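Local coordinates for protein twin-arginine translocation pathway signal (Rhodoferax ferrireducens, PDB 5IM2) that probably serves as the extracytoplasmic solute-binding protein of a TRAP transporter and binds benzoate, at residues A[132-137]-A[352-357]. Numbering follows the deposited sequence.
Sequences PFMMTN and QLLTTA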
loop_
_atom_site.group_PDB
_atom_site.type_symbol
_atom_site.label_atom_id
_atom_site.label_comp_id
_atom_site.label_asym_id
_atom_site.label_seq_id
_atom_site.Cartn_x
_atom_site.Cartn_y
_atom_site.Cartn_z
ATOM N N PRO A 132 -8.314 -0.844 10.817
ATOM C CA PRO A 132 -9.136 -1.994 10.438
ATOM C C PRO A 132 -10.433 -1.559 9.762
ATOM O O PRO A 132 -11.104 -0.615 10.200
ATOM C CB PRO A 132 -9.379 -2.707 11.774
ATOM C CG PRO A 132 -8.190 -2.376 12.546
ATOM C CD PRO A 132 -7.875 -0.943 12.216
ATOM N N PHE A 133 -10.774 -2.253 8.683
ATOM C CA PHE A 133 -12.098 -2.134 8.044
ATOM C C PHE A 133 -12.431 -0.674 7.697
ATOM O O PHE A 133 -13.486 -0.135 8.069
ATOM C CB PHE A 133 -13.166 -2.778 8.930
ATOM C CG PHE A 133 -12.938 -4.252 9.131
ATOM C CD1 PHE A 133 -13.281 -5.144 8.148
ATOM C CD2 PHE A 133 -12.338 -4.737 10.275
ATOM C CE1 PHE A 133 -13.056 -6.473 8.286
ATOM C CE2 PHE A 133 -12.111 -6.079 10.428
ATOM C CZ PHE A 133 -12.485 -6.966 9.439
ATOM N N MET A 134 -11.488 -0.022 6.998
ATOM C CA MET A 134 -11.658 1.340 6.476
ATOM C C MET A 134 -12.036 1.375 4.999
ATOM O O MET A 134 -12.870 2.200 4.594
ATOM C CB MET A 134 -10.379 2.158 6.661
ATOM C CG MET A 134 -10.033 2.518 8.071
ATOM S SD MET A 134 -11.184 3.722 8.774
ATOM C CE MET A 134 -10.825 5.133 7.788
ATOM N N MET A 135 -11.464 0.499 4.190
ATOM C CA MET A 135 -11.565 0.639 2.740
ATOM C C MET A 135 -12.853 0.049 2.198
ATOM O O MET A 135 -13.352 -0.964 2.672
ATOM C CB MET A 135 -10.371 -0.047 2.070
ATOM C CG MET A 135 -10.456 -0.111 0.556
ATOM S SD MET A 135 -9.045 -0.907 -0.237
ATOM C CE MET A 135 -8.925 -2.316 0.730
ATOM N N THR A 136 -13.374 0.687 1.150
ATOM C CA THR A 136 -14.417 0.091 0.331
ATOM C C THR A 136 -13.739 -0.649 -0.833
ATOM O O THR A 136 -13.477 -1.856 -0.734
ATOM C CB THR A 136 -15.384 1.162 -0.153
ATOM O OG1 THR A 136 -14.653 2.208 -0.780
ATOM C CG2 THR A 136 -16.131 1.769 1.004
ATOM N N ASN A 137 -13.398 0.069 -1.907
ATOM C CA ASN A 137 -12.525 -0.458 -2.960
ATOM C C ASN A 137 -11.296 0.439 -3.110
ATOM O O ASN A 137 -11.274 1.576 -2.635
ATOM C CB ASN A 137 -13.283 -0.572 -4.286
ATOM C CG ASN A 137 -13.749 0.741 -4.790
ATOM O OD1 ASN A 137 -12.968 1.475 -5.337
ATOM N ND2 ASN A 137 -15.049 1.054 -4.617
ATOM N N GLN A 352 -10.996 14.465 14.360
ATOM C CA GLN A 352 -11.339 15.068 13.074
ATOM C C GLN A 352 -10.751 14.266 11.925
ATOM O O GLN A 352 -11.411 14.079 10.900
ATOM C CB GLN A 352 -10.858 16.517 13.000
ATOM C CG GLN A 352 -11.226 17.248 11.691
ATOM C CD GLN A 352 -12.713 17.420 11.522
ATOM O OE1 GLN A 352 -13.388 18.040 12.367
ATOM N NE2 GLN A 352 -13.252 16.858 10.429
ATOM N N LEU A 353 -9.503 13.791 12.063
ATOM C CA LEU A 353 -8.878 13.089 10.946
ATOM C C LEU A 353 -9.621 11.801 10.613
ATOM O O LEU A 353 -9.801 11.454 9.438
ATOM C CB LEU A 353 -7.415 12.795 11.262
ATOM C CG LEU A 353 -6.521 14.045 11.366
ATOM C CD1 LEU A 353 -5.195 13.623 11.905
ATOM C CD2 LEU A 353 -6.355 14.796 9.994
ATOM N N LEU A 354 -10.048 11.069 11.636
ATOM C CA LEU A 354 -10.739 9.810 11.386
ATOM C C LEU A 354 -12.130 10.048 10.809
ATOM O O LEU A 354 -12.566 9.329 9.894
ATOM C CB LEU A 354 -10.812 9.000 12.671
ATOM C CG LEU A 354 -11.588 7.681 12.599
ATOM C CD1 LEU A 354 -10.934 6.709 11.648
ATOM C CD2 LEU A 354 -11.696 7.056 13.972
ATOM N N THR A 355 -12.821 11.063 11.326
ATOM C CA THR A 355 -14.127 11.472 10.814
ATOM C C THR A 355 -14.029 11.873 9.346
ATOM O O THR A 355 -14.836 11.434 8.505
ATOM C CB THR A 355 -14.673 12.614 11.690
ATOM O OG1 THR A 355 -14.844 12.137 13.025
ATOM C CG2 THR A 355 -16.015 13.116 11.210
ATOM N N THR A 356 -13.024 12.682 9.010
ATOM C CA THR A 356 -12.864 13.088 7.627
ATOM C C THR A 356 -12.562 11.875 6.757
ATOM O O THR A 356 -13.123 11.748 5.658
ATOM C CB THR A 356 -11.765 14.160 7.539
ATOM O OG1 THR A 356 -12.237 15.394 8.138
ATOM C CG2 THR A 356 -11.321 14.416 6.138
ATOM N N ALA A 357 -11.672 10.985 7.215
ATOM C CA ALA A 357 -11.282 9.861 6.366
ATOM C C ALA A 357 -12.487 8.998 5.999
ATOM O O ALA A 357 -12.657 8.607 4.833
ATOM C CB ALA A 357 -10.198 9.027 7.049
#
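Gln352 NE2 donates a 2.9 Å hydrogen bond to Thr356 OG1, one turn further along the helix whose Leu354 and Ala357 receive Met134. The bond is fairly straight, with an angle of 156° at the hydrogen. The hydroxyl oxygen lies almost exactly in the plane of the Gln352 amide, only 1° out of it. This bond ties the side chains of Gln352 and Thr356 together along the helix, apart from the apolar contact.

The contact itself is small and made by apolar side chains, with 98 Å² buried in all. Met134 comes from the loop and points its CB toward the helix. Its chain bends twice, at chi2 and again at chi3, which turns the methyl group onto the helix surface. Met134 CE lies 4.0 Å from Ala357 CB. The same CE is 4.2 Å from Leu354 CD1, so the methyl touches two residues three positions apart on one helix face. Met134 SD also lies 4.2 Å from Leu354 CD1. Leu354 starts off to the side, but chi1 176° puts CG anti to the backbone N, and the turn at chi2 then brings CD1 against the sulfur and methyl of Met134. The short side chain of Ala357 probably leaves room for the methyl. The nearest CA atoms, of Met134 and Ala357, remain 8.5 Å apart. All three residues are buried.

Met134 also packs on Arg358 and Ile361, further along the same helix. Leu354 leans on Glu336 and Val340 of helix 334-345, while Ala357 touches Val128. In a fold with two mixed sheets, consistent with a DctP-type solute-binding protein, the contact thus joins the C-terminal helix 350-367 to the loop that follows strand 111-114 and leads, through the N-cap residue Asn137, into helix 138-152.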